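Local coordinates for transferrin (Manduca sexta, PDB 6WB6), which transports iron as a secreted insect transferrin, binding a single ferric ion per molecule together with a carbonate anion, at residues A[530-535]-A[551-557]; A[94-98]-A[208-212]; A[580-584]-A[646-650]. All blocks are in the same frame, centred on the assembly; numbering follows the deposited sequence.

Contact 1: A[530-535]-A[551-557]; sequences AWKCLE and HFDANQY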
ATOM      1  N   ALA A 530     -18.790  28.842   9.241  1.00 32.13           N
ATOM      2  CA  ALA A 530     -17.615  29.698   9.325  1.00 30.49           C
ATOM      3  C   ALA A 530     -17.419  30.491   8.035  1.00 29.89           C
ATOM      4  O   ALA A 530     -16.984  31.649   8.071  1.00 25.65           O
ATOM      5  CB  ALA A 530     -16.377  28.845   9.641  1.00 23.85           C
ATOM      6  N   TRP A 531     -17.762  29.892   6.894  1.00 28.86           N
ATOM      7  CA  TRP A 531     -17.601  30.591   5.627  1.00 28.56           C
ATOM      8  C   TRP A 531     -18.649  31.693   5.460  1.00 28.68           C
ATOM      9  O   TRP A 531     -18.330  32.764   4.940  1.00 34.51           O
ATOM     10  CB  TRP A 531     -17.638  29.607   4.445  1.00 26.67           C
ATOM     11  CG  TRP A 531     -18.554  28.408   4.604  1.00 31.08           C
ATOM     12  CD1 TRP A 531     -19.825  28.272   4.127  1.00 32.48           C
ATOM     13  CD2 TRP A 531     -18.247  27.180   5.280  1.00 37.77           C
ATOM     14  NE1 TRP A 531     -20.331  27.037   4.466  1.00 37.11           N
ATOM     15  CE2 TRP A 531     -19.380  26.346   5.170  1.00 36.01           C
ATOM     16  CE3 TRP A 531     -17.127  26.708   5.969  1.00 29.87           C
ATOM     17  CZ2 TRP A 531     -19.425  25.072   5.732  1.00 34.36           C
ATOM     18  CZ3 TRP A 531     -17.169  25.445   6.515  1.00 38.27           C
ATOM     19  CH2 TRP A 531     -18.312  24.640   6.395  1.00 42.65           C
ATOM     20  N   LYS A 532     -19.892  31.478   5.923  1.00 25.04           N
ATOM     21  CA  LYS A 532     -20.858  32.582   5.899  1.00 29.43           C
ATOM     22  C   LYS A 532     -20.487  33.644   6.915  1.00 33.33           C
ATOM     23  O   LYS A 532     -20.639  34.845   6.658  1.00 31.89           O
ATOM     24  CB  LYS A 532     -22.274  32.088   6.186  1.00 34.28           C
ATOM     25  CG  LYS A 532     -23.364  32.847   5.440  1.00 39.74           C
ATOM     26  CD  LYS A 532     -23.267  32.600   3.940  1.00 39.04           C
ATOM     27  CE  LYS A 532     -24.381  33.301   3.179  1.00 53.87           C
ATOM     28  NZ  LYS A 532     -24.113  33.284   1.713  1.00 63.81           N
ATOM     29  N   CYS A 533     -20.001  33.208   8.079  1.00 28.99           N
ATOM     30  CA  CYS A 533     -19.633  34.131   9.139  1.00 22.87           C
ATOM     31  C   CYS A 533     -18.458  35.002   8.705  1.00 32.41           C
ATOM     32  O   CYS A 533     -18.444  36.212   8.964  1.00 29.32           O
ATOM     33  CB  CYS A 533     -19.345  33.313  10.403  1.00 32.79           C
ATOM     34  SG  CYS A 533     -18.666  34.164  11.824  1.00 34.75           S
ATOM     35  N   LEU A 534     -17.492  34.424   7.987  1.00 28.13           N
ATOM     36  CA  LEU A 534     -16.382  35.231   7.487  1.00 29.27           C
ATOM     37  C   LEU A 534     -16.849  36.172   6.387  1.00 36.49           C
ATOM     38  O   LEU A 534     -16.613  37.383   6.456  1.00 28.65           O
ATOM     39  CB  LEU A 534     -15.244  34.343   6.974  1.00 31.24           C
ATOM     40  CG  LEU A 534     -13.873  35.040   6.928  1.00 24.31           C
ATOM     41  CD1 LEU A 534     -13.388  35.461   8.345  1.00 32.95           C
ATOM     42  CD2 LEU A 534     -12.834  34.159   6.280  1.00 27.31           C
ATOM     43  N   GLU A 535     -17.500  35.625   5.355  1.00 34.30           N
ATOM     44  CA  GLU A 535     -18.077  36.408   4.268  1.00 35.78           C
ATOM     45  C   GLU A 535     -18.841  37.639   4.757  1.00 36.28           C
ATOM     46  O   GLU A 535     -18.672  38.720   4.182  1.00 30.74           O
ATOM     47  CB  GLU A 535     -19.003  35.525   3.416  1.00 29.34           C
ATOM     48  CG  GLU A 535     -19.744  36.288   2.323  1.00 39.74           C
ATOM     49  CD  GLU A 535     -20.646  35.394   1.466  1.00 47.42           C
ATOM     50  OE1 GLU A 535     -21.207  35.896   0.476  1.00 45.12           O
ATOM     51  OE2 GLU A 535     -20.793  34.197   1.781  1.00 59.76           O
ATOM     52  N   HIS A 551     -15.324  25.648   0.673  1.00 26.55           N
ATOM     53  CA  HIS A 551     -16.337  26.647   0.956  1.00 25.83           C
ATOM     54  C   HIS A 551     -15.800  28.078   0.924  1.00 31.79           C
ATOM     55  O   HIS A 551     -16.547  28.985   1.297  1.00 35.06           O
ATOM     56  CB  HIS A 551     -16.978  26.378   2.328  1.00 26.75           C
ATOM     57  CG  HIS A 551     -17.621  25.032   2.445  1.00 32.96           C
ATOM     58  ND1 HIS A 551     -18.986  24.851   2.365  1.00 34.92           N
ATOM     59  CD2 HIS A 551     -17.087  23.801   2.630  1.00 29.67           C
ATOM     60  CE1 HIS A 551     -19.264  23.567   2.504  1.00 35.91           C
ATOM     61  NE2 HIS A 551     -18.131  22.907   2.667  1.00 31.69           N
ATOM     62  N   PHE A 552     -14.542  28.299   0.518  1.00 32.24           N
ATOM     63  CA  PHE A 552     -13.939  29.630   0.505  1.00 32.65           C
ATOM     64  C   PHE A 552     -13.369  29.925  -0.869  1.00 29.62           C
ATOM     65  O   PHE A 552     -12.536  29.166  -1.370  1.00 35.91           O
ATOM     66  CB  PHE A 552     -12.798  29.781   1.515  1.00 25.35           C
ATOM     67  CG  PHE A 552     -13.228  29.714   2.930  1.00 25.37           C
ATOM     68  CD1 PHE A 552     -13.265  28.503   3.586  1.00 23.96           C
ATOM     69  CD2 PHE A 552     -13.605  30.857   3.606  1.00 23.97           C
ATOM     70  CE1 PHE A 552     -13.675  28.425   4.912  1.00 31.95           C
ATOM     71  CE2 PHE A 552     -14.001  30.797   4.921  1.00 34.69           C
ATOM     72  CZ  PHE A 552     -14.035  29.575   5.586  1.00 23.75           C
ATOM     73  N   ASP A 553     -13.759  31.065  -1.429  1.00 31.59           N
ATOM     74  CA  ASP A 553     -13.311  31.471  -2.761  1.00 34.17           C
ATOM     75  C   ASP A 553     -11.814  31.787  -2.762  1.00 28.08           C
ATOM     76  O   ASP A 553     -11.354  32.700  -2.069  1.00 33.94           O
ATOM     77  CB  ASP A 553     -14.139  32.675  -3.213  1.00 37.73           C
ATOM     78  CG  ASP A 553     -13.839  33.100  -4.635  1.00 35.96           C
ATOM     79  OD1 ASP A 553     -12.703  33.528  -4.900  1.00 32.58           O
ATOM     80  OD2 ASP A 553     -14.746  33.009  -5.489  1.00 40.76           O
ATOM     81  N   ALA A 554     -11.051  31.031  -3.550  1.00 34.17           N
ATOM     82  CA  ALA A 554      -9.596  31.168  -3.550  1.00 30.81           C
ATOM     83  C   ALA A 554      -9.134  32.574  -3.934  1.00 37.68           C
ATOM     84  O   ALA A 554      -8.076  33.030  -3.478  1.00 36.30           O
ATOM     85  CB  ALA A 554      -8.991  30.146  -4.509  1.00 44.73           C
ATOM     86  N   ASN A 555      -9.895  33.267  -4.777  1.00 25.66           N
ATOM     87  CA  ASN A 555      -9.525  34.614  -5.182  1.00 35.40           C
ATOM     88  C   ASN A 555      -9.773  35.652  -4.094  1.00 29.83           C
ATOM     89  O   ASN A 555      -9.171  36.726  -4.146  1.00 30.24           O
ATOM     90  CB  ASN A 555     -10.285  35.013  -6.454  1.00 33.24           C
ATOM     91  CG  ASN A 555     -10.022  34.073  -7.598  1.00 30.16           C
ATOM     92  OD1 ASN A 555      -8.918  33.544  -7.747  1.00 36.42           O
ATOM     93  ND2 ASN A 555     -11.042  33.832  -8.400  1.00 38.20           N
ATOM     94  N   GLN A 556     -10.623  35.364  -3.105  1.00 36.94           N
ATOM     95  CA  GLN A 556     -10.959  36.357  -2.083  1.00 36.14           C
ATOM     96  C   GLN A 556     -10.376  36.061  -0.706  1.00 29.47           C
ATOM     97  O   GLN A 556     -10.294  36.978   0.116  1.00 43.82           O
ATOM     98  CB  GLN A 556     -12.486  36.486  -1.942  1.00 40.73           C
ATOM     99  CG  GLN A 556     -13.203  36.722  -3.250  1.00 36.69           C
ATOM    100  CD  GLN A 556     -14.711  36.580  -3.112  1.00 45.18           C
ATOM    101  OE1 GLN A 556     -15.289  36.970  -2.107  1.00 50.20           O
ATOM    102  NE2 GLN A 556     -15.349  36.004  -4.125  1.00 51.04           N
ATOM    103  N   TYR A 557      -9.957  34.828  -0.446  1.00 30.93           N
ATOM    104  CA  TYR A 557      -9.561  34.387   0.880  1.00 29.71           C
ATOM    105  C   TYR A 557      -8.138  33.854   0.874  1.00 33.09           C
ATOM    106  O   TYR A 557      -7.624  33.388  -0.151  1.00 23.95           O
ATOM    107  CB  TYR A 557     -10.497  33.314   1.392  1.00 22.24           C
ATOM    108  CG  TYR A 557     -11.866  33.856   1.603  1.00 27.04           C
ATOM    109  CD1 TYR A 557     -12.202  34.482   2.793  1.00 30.71           C
ATOM    110  CD2 TYR A 557     -12.830  33.767   0.609  1.00 34.32           C
ATOM    111  CE1 TYR A 557     -13.464  34.992   3.000  1.00 31.31           C
ATOM    112  CE2 TYR A 557     -14.111  34.273   0.810  1.00 34.66           C
ATOM    113  CZ  TYR A 557     -14.418  34.889   2.011  1.00 37.58           C
ATOM    114  OH  TYR A 557     -15.675  35.410   2.238  1.00 34.35           O
TER

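Contact 2: A[94-98]-A[208-212]; sequences IVVHK and LRCLA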
ATOM      1  N   ILE A  94      19.660 -19.183 -11.837  1.00 16.87           N
ATOM      2  CA  ILE A  94      20.883 -18.778 -11.155  1.00 19.54           C
ATOM      3  C   ILE A  94      21.996 -18.805 -12.202  1.00 17.81           C
ATOM      4  O   ILE A  94      22.211 -19.837 -12.848  1.00 21.37           O
ATOM      5  CB  ILE A  94      21.227 -19.729 -10.001  1.00 13.46           C
ATOM      6  CG1 ILE A  94      20.024 -19.980  -9.078  1.00 16.33           C
ATOM      7  CG2 ILE A  94      22.412 -19.161  -9.209  1.00 15.83           C
ATOM      8  CD1 ILE A  94      20.278 -21.058  -8.072  1.00 24.72           C
ATOM      9  N   VAL A  95      22.697 -17.689 -12.388  1.00 15.93           N
ATOM     10  CA  VAL A  95      23.709 -17.579 -13.442  1.00 15.68           C
ATOM     11  C   VAL A  95      25.056 -17.255 -12.798  1.00 15.83           C
ATOM     12  O   VAL A  95      25.170 -16.302 -12.020  1.00 18.50           O
ATOM     13  CB  VAL A  95      23.326 -16.534 -14.506  1.00 19.22           C
ATOM     14  CG1 VAL A  95      24.408 -16.447 -15.604  1.00 24.24           C
ATOM     15  CG2 VAL A  95      21.913 -16.844 -15.150  1.00 16.59           C
ATOM     16  N   VAL A  96      26.075 -18.045 -13.143  1.00 19.53           N
ATOM     17  CA  VAL A  96      27.422 -17.932 -12.599  1.00 20.49           C
ATOM     18  C   VAL A  96      28.430 -17.914 -13.746  1.00 22.96           C
ATOM     19  O   VAL A  96      28.113 -18.251 -14.887  1.00 19.04           O
ATOM     20  CB  VAL A  96      27.749 -19.090 -11.638  1.00 17.19           C
ATOM     21  CG1 VAL A  96      26.876 -19.028 -10.429  1.00 15.47           C
ATOM     22  CG2 VAL A  96      27.575 -20.430 -12.348  1.00 18.35           C
ATOM     23  N   HIS A  97      29.666 -17.516 -13.419  1.00 21.72           N
ATOM     24  CA  HIS A  97      30.781 -17.666 -14.344  1.00 21.42           C
ATOM     25  C   HIS A  97      31.114 -19.139 -14.452  1.00 20.46           C
ATOM     26  O   HIS A  97      31.020 -19.868 -13.467  1.00 27.14           O
ATOM     27  CB  HIS A  97      32.006 -16.888 -13.858  1.00 25.35           C
ATOM     28  CG  HIS A  97      31.831 -15.402 -13.883  1.00 24.25           C
ATOM     29  ND1 HIS A  97      31.316 -14.691 -12.819  1.00 26.28           N
ATOM     30  CD2 HIS A  97      32.108 -14.489 -14.844  1.00 29.99           C
ATOM     31  CE1 HIS A  97      31.277 -13.407 -13.127  1.00 22.60           C
ATOM     32  NE2 HIS A  97      31.748 -13.258 -14.352  1.00 23.30           N
ATOM     33  N   LYS A  98      31.493 -19.586 -15.654  1.00 27.81           N
ATOM     34  CA  LYS A  98      31.702 -21.023 -15.871  1.00 25.56           C
ATOM     35  C   LYS A  98      32.747 -21.600 -14.922  1.00 26.28           C
ATOM     36  O   LYS A  98      32.634 -22.759 -14.505  1.00 29.98           O
ATOM     37  CB  LYS A  98      32.118 -21.289 -17.320  1.00 28.32           C
ATOM     38  CG  LYS A  98      33.498 -20.815 -17.703  1.00 30.29           C
ATOM     39  CD  LYS A  98      33.977 -21.555 -18.961  1.00 40.62           C
ATOM     40  CE  LYS A  98      35.282 -20.996 -19.515  1.00 48.04           C
ATOM     41  NZ  LYS A  98      35.725 -21.741 -20.730  1.00 54.53           N
ATOM     42  N   LEU A 208      22.684  -9.419 -14.882  1.00 16.49           N
ATOM     43  CA  LEU A 208      23.717 -10.085 -15.659  1.00 13.78           C
ATOM     44  C   LEU A 208      24.888  -9.140 -15.917  1.00 12.15           C
ATOM     45  O   LEU A 208      26.035  -9.580 -15.945  1.00 18.05           O
ATOM     46  CB  LEU A 208      23.131 -10.635 -16.971  1.00 24.85           C
ATOM     47  CG  LEU A 208      22.040 -11.704 -16.719  1.00 17.85           C
ATOM     48  CD1 LEU A 208      21.019 -11.802 -17.807  1.00 21.22           C
ATOM     49  CD2 LEU A 208      22.703 -13.048 -16.498  1.00 15.49           C
ATOM     50  N   ARG A 209      24.630  -7.844 -16.075  1.00 21.62           N
ATOM     51  CA  ARG A 209      25.737  -6.886 -16.166  1.00 20.22           C
ATOM     52  C   ARG A 209      26.507  -6.809 -14.858  1.00 19.49           C
ATOM     53  O   ARG A 209      27.737  -6.677 -14.854  1.00 13.99           O
ATOM     54  CB  ARG A 209      25.215  -5.501 -16.542  1.00 21.28           C
ATOM     55  CG  ARG A 209      24.628  -5.460 -17.936  1.00 26.03           C
ATOM     56  CD  ARG A 209      24.330  -4.055 -18.365  1.00 27.18           C
ATOM     57  NE  ARG A 209      23.210  -3.522 -17.609  1.00 37.28           N
ATOM     58  CZ  ARG A 209      21.961  -3.427 -18.060  1.00 33.69           C
ATOM     59  NH1 ARG A 209      21.645  -3.811 -19.295  1.00 39.48           N
ATOM     60  NH2 ARG A 209      21.020  -2.933 -17.265  1.00 29.93           N
ATOM     61  N   CYS A 210      25.792  -6.838 -13.734  1.00 19.19           N
ATOM     62  CA  CYS A 210      26.469  -6.942 -12.453  1.00 24.69           C
ATOM     63  C   CYS A 210      27.392  -8.151 -12.450  1.00 18.60           C
ATOM     64  O   CYS A 210      28.547  -8.067 -12.026  1.00 23.20           O
ATOM     65  CB  CYS A 210      25.428  -7.026 -11.332  1.00 22.88           C
ATOM     66  SG  CYS A 210      26.048  -7.504  -9.712  1.00 25.20           S
ATOM     67  N   LEU A 211      26.916  -9.268 -12.977  1.00 19.98           N
ATOM     68  CA  LEU A 211      27.707 -10.500 -12.988  1.00 18.72           C
ATOM     69  C   LEU A 211      28.851 -10.429 -14.009  1.00 21.73           C
ATOM     70  O   LEU A 211      29.987 -10.827 -13.713  1.00 21.78           O
ATOM     71  CB  LEU A 211      26.774 -11.681 -13.282  1.00 19.30           C
ATOM     72  CG  LEU A 211      27.390 -13.082 -13.493  1.00 13.91           C
ATOM     73  CD1 LEU A 211      27.845 -13.660 -12.191  1.00 18.71           C
ATOM     74  CD2 LEU A 211      26.429 -14.050 -14.155  1.00 15.74           C
ATOM     75  N   ALA A 212      28.581  -9.922 -15.207  1.00 19.29           N
ATOM     76  CA  ALA A 212      29.567 -10.000 -16.286  1.00 22.34           C
ATOM     77  C   ALA A 212      30.550  -8.838 -16.272  1.00 22.26           C
ATOM     78  O   ALA A 212      31.677  -8.981 -16.755  1.00 26.00           O
ATOM     79  CB  ALA A 212      28.849 -10.036 -17.644  1.00 23.46           C
TER

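Contact 3: A[580-584]-A[646-650]; sequences VAMAP and DFEKF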
ATOM      1  N   VAL A 580      -2.642  26.650  11.786  1.00 25.63           N
ATOM      2  CA  VAL A 580      -2.566  26.732  13.228  1.00 28.09           C
ATOM      3  C   VAL A 580      -1.948  25.476  13.811  1.00 27.79           C
ATOM      4  O   VAL A 580      -0.993  25.549  14.579  1.00 28.67           O
ATOM      5  CB  VAL A 580      -3.962  26.983  13.832  1.00 23.87           C
ATOM      6  CG1 VAL A 580      -3.815  27.308  15.308  1.00 22.22           C
ATOM      7  CG2 VAL A 580      -4.671  28.093  13.089  1.00 29.47           C
ATOM      8  N   ALA A 581      -2.497  24.316  13.463  1.00 26.60           N
ATOM      9  CA  ALA A 581      -1.950  23.045  13.900  1.00 22.45           C
ATOM     10  C   ALA A 581      -2.290  21.996  12.865  1.00 27.64           C
ATOM     11  O   ALA A 581      -3.318  22.081  12.185  1.00 22.57           O
ATOM     12  CB  ALA A 581      -2.511  22.611  15.273  1.00 22.98           C
ATOM     13  N   MET A 582      -1.437  20.990  12.780  1.00 13.88           N
ATOM     14  CA  MET A 582      -1.809  19.783  12.077  1.00 22.79           C
ATOM     15  C   MET A 582      -2.934  19.089  12.833  1.00 20.39           C
ATOM     16  O   MET A 582      -2.972  19.101  14.067  1.00 24.67           O
ATOM     17  CB  MET A 582      -0.606  18.858  11.949  1.00 30.60           C
ATOM     18  CG  MET A 582      -0.869  17.694  11.020  1.00 26.71           C
ATOM     19  SD  MET A 582       0.570  16.653  10.825  1.00 38.20           S
ATOM     20  CE  MET A 582       0.352  15.649  12.266  1.00 20.72           C
ATOM     21  N   ALA A 583      -3.843  18.503  12.098  1.00 18.81           N
ATOM     22  CA  ALA A 583      -5.027  17.897  12.671  1.00 24.97           C
ATOM     23  C   ALA A 583      -4.810  16.409  12.858  1.00 26.79           C
ATOM     24  O   ALA A 583      -4.303  15.745  11.947  1.00 26.02           O
ATOM     25  CB  ALA A 583      -6.235  18.139  11.772  1.00 25.98           C
ATOM     26  N   PRO A 584      -5.154  15.831  14.005  1.00 24.34           N
ATOM     27  CA  PRO A 584      -5.049  14.374  14.127  1.00 28.55           C
ATOM     28  C   PRO A 584      -6.012  13.718  13.157  1.00 29.59           C
ATOM     29  O   PRO A 584      -7.202  14.024  13.145  1.00 36.13           O
ATOM     30  CB  PRO A 584      -5.414  14.106  15.593  1.00 31.13           C
ATOM     31  CG  PRO A 584      -6.207  15.287  15.999  1.00 29.12           C
ATOM     32  CD  PRO A 584      -5.682  16.451  15.228  1.00 30.22           C
ATOM     33  N   ASP A 646       4.975  15.075  16.138  1.00 21.97           N
ATOM     34  CA  ASP A 646       3.542  15.287  15.959  1.00 26.69           C
ATOM     35  C   ASP A 646       2.758  14.609  17.075  1.00 20.48           C
ATOM     36  O   ASP A 646       1.839  15.202  17.639  1.00 27.57           O
ATOM     37  CB  ASP A 646       3.086  14.770  14.593  1.00 19.22           C
ATOM     38  CG  ASP A 646       3.842  15.432  13.427  1.00 31.07           C
ATOM     39  OD1 ASP A 646       4.234  16.606  13.551  1.00 33.03           O
ATOM     40  OD2 ASP A 646       4.042  14.767  12.390  1.00 19.59           O
ATOM     41  N   PHE A 647       3.117  13.370  17.411  1.00 20.57           N
ATOM     42  CA  PHE A 647       2.566  12.735  18.602  1.00 22.35           C
ATOM     43  C   PHE A 647       2.688  13.653  19.809  1.00 30.30           C
ATOM     44  O   PHE A 647       1.702  13.933  20.507  1.00 24.79           O
ATOM     45  CB  PHE A 647       3.293  11.424  18.886  1.00 25.58           C
ATOM     46  CG  PHE A 647       2.773  10.690  20.102  1.00 25.37           C
ATOM     47  CD1 PHE A 647       1.453  10.826  20.499  1.00 26.11           C
ATOM     48  CD2 PHE A 647       3.608   9.861  20.829  1.00 29.04           C
ATOM     49  CE1 PHE A 647       0.978  10.140  21.604  1.00 33.49           C
ATOM     50  CE2 PHE A 647       3.148   9.169  21.924  1.00 32.92           C
ATOM     51  CZ  PHE A 647       1.822   9.308  22.316  1.00 32.20           C
ATOM     52  N   GLU A 648       3.907  14.132  20.070  1.00 23.40           N
ATOM     53  CA  GLU A 648       4.142  14.904  21.279  1.00 26.83           C
ATOM     54  C   GLU A 648       3.368  16.205  21.258  1.00 23.50           C
ATOM     55  O   GLU A 648       2.789  16.595  22.276  1.00 20.43           O
ATOM     56  CB  GLU A 648       5.633  15.138  21.452  1.00 29.84           C
ATOM     57  CG  GLU A 648       6.296  13.819  21.776  1.00 29.78           C
ATOM     58  CD  GLU A 648       7.806  13.884  21.847  1.00 42.30           C
ATOM     59  OE1 GLU A 648       8.407  14.903  21.411  1.00 34.27           O
ATOM     60  OE2 GLU A 648       8.375  12.889  22.340  1.00 40.15           O
ATOM     61  N   LYS A 649       3.281  16.852  20.092  1.00 20.39           N
ATOM     62  CA  LYS A 649       2.440  18.032  19.996  1.00 22.48           C
ATOM     63  C   LYS A 649       0.973  17.695  20.273  1.00 22.80           C
ATOM     64  O   LYS A 649       0.283  18.443  20.973  1.00 25.39           O
ATOM     65  CB  LYS A 649       2.591  18.686  18.627  1.00 23.59           C
ATOM     66  CG  LYS A 649       1.587  19.801  18.458  1.00 20.16           C
ATOM     67  CD  LYS A 649       2.051  20.937  17.604  1.00 29.94           C
ATOM     68  CE  LYS A 649       1.094  22.110  17.751  1.00 32.05           C
ATOM     69  NZ  LYS A 649       1.008  22.866  16.481  1.00 29.87           N
ATOM     70  N   PHE A 650       0.477  16.568  19.745  1.00 24.33           N
ATOM     71  CA  PHE A 650      -0.913  16.199  20.007  1.00 27.97           C
ATOM     72  C   PHE A 650      -1.142  15.974  21.495  1.00 32.65           C
ATOM     73  O   PHE A 650      -2.206  16.312  22.024  1.00 26.48           O
ATOM     74  CB  PHE A 650      -1.308  14.951  19.210  1.00 26.01           C
ATOM     75  CG  PHE A 650      -1.427  15.183  17.711  1.00 19.02           C
ATOM     76  CD1 PHE A 650      -1.949  16.365  17.208  1.00 30.22           C
ATOM     77  CD2 PHE A 650      -1.002  14.223  16.817  1.00 29.58           C
ATOM     78  CE1 PHE A 650      -2.045  16.566  15.847  1.00 32.08           C
ATOM     79  CE2 PHE A 650      -1.085  14.429  15.469  1.00 24.86           C
ATOM     80  CZ  PHE A 650      -1.610  15.594  14.985  1.00 24.62           C
TER

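Contact 1: A[530-535]-A[551-557]
Trp531 packs against two consecutive residues, CB on Phe552 and the indole on His551. CB sits over one face of the Phe552 ring, 4.0 Å from its centroid, in a CH-pi contact. An unusual chi1 of 34° then turns the indole over His551. CG and CD2 lie against His551 CB, which rides over the five-membered ring 3.5 Å from its centroid. NE1 nears His551 ND1 at too poor an angle to bond. CE2 meets His551 ND1 at 3.2 Å, CZ2 lies near ND1 and CE1 of His551, and CH2 at the far rim lies near His551 CG and CD2, an offset stack of six-membered ring and imidazole with planes 24° apart. A broad, flat indole suits this place because one face serves both a methylene and a ring. A serine here would remove the indole, and the exposed His551 would probably lose its stacking partner and become freer to turn. One helical turn on, Leu534 CD2 touches Tyr557 CE1 at 3.4 Å. Leu534 and Phe552 continue inward onto Val441 of strand 437-443, Ala530 and Leu534 rest on strand 542-545, and the Cys533-Cys460 disulfide ties the helix to strand 458-461.

Contact 2: A[94-98]-A[208-212]
Helix 203-213 packs on strand 90-97 of the mixed sheet in an iron-binding transferrin lobe, whose family belongs to the periplasmic-binding-protein clan. Both elements carry an iron ligand near their start, Tyr90 on the strand and Tyr204 on the helix, so this contact joins the two farther along their length. The short segments run almost parallel, at 19°, with their axes 9.2 Å apart, and the side chain of Leu208 is about 13 Å from the ferric ion. Val95 is the strand's main apolar contribution: Val95 CG1 meets Leu208 CD2 at 3.9 Å. More tightly, Val95 CG1 presses on Leu211 CD2 at 3.5 Å. A compact beta-branched valine suits a strand that a helix must approach closely, while the longer leucines span the distance from the helix. With CG anti to the backbone N (chi1 174°), Leu211 reaches toward the strand and its fork divides the work. CD2 takes Val95, lying 3.3 Å from the Val95 carbonyl O, and CD1 turns to His97, 3.6 Å from His97 CE1. Val95 also pairs through its backbone with Ala219 of strand 218-222, and Cys210 on the helix is joined by a disulfide to Cys114, so the helix is tied to the same sheet covalently. At the outer end the imidazole of His97 brings an edge to the Leu211 carbonyl, near the ring plane; the very short approach of CE1 is doubtful as an interaction, and His97 NE2, 3.1 Å from Leu211 O, is too poorly angled for a hydrogen bond.

Contact 3: A[580-584]-A[646-650]
Apolar packing between Met582, Pro584 and Phe650 carries this contact. Met582 runs out straight through chi1 and chi2, its CG opposite the backbone N (chi1 -170°), and turns only at chi3, bringing CE to 3.4 Å from Phe650 CZ. The same methyl lies across the side chain of Asp646, 3.7 Å from Asp646 CG, so the flexible thioether fills the angle between two residues one helical turn apart. Pro584 adds a CH-pi contact: its CB stands over the centre of one Phe650 face, 4.2 Å from the centroid and 12° off the normal. The flat phenylalanine ring thus offers a face to the rigid proline and an edge to a carbonyl. Polar atoms approach without bonding: Met582 O lies in the ring plane, 3.2 Å from Phe650 CE1, and Lys649 NZ is 3.8 Å from Val580 O. Here Val580 and Ala581 form a classic beta bulge opposite Ala438. Helix 644-659 packs on strand 581-582 and the residues just after it, on the way to strand 587-590 of the other sheet. The Met582 carbonyl may add a weak electrostatic attraction, but without hydrogen bonds across the segments the association probably rests mainly on close fit.

In the fold
Contact 2 belongs to the iron-binding first half of the chain and is largely buried, whereas contacts 1 and 3 lie in the second half and are partly buried; the centres of contacts 1 and 2 are about 64 Å apart. Contacts 1 and 3, about 25 Å apart between centres, meet the same mixed sheet at different places, and each involves chain that pairs with strand 437-443. Contact 2 sits on the corresponding sheet of the first half. Their chemistry differs in part with their place: aliphatic branches and a histidine make contact 2, contact 3 mixes methionine, proline and phenylalanine with charged side chains, and only contact 1, with its aromatic stack, includes exposed residues.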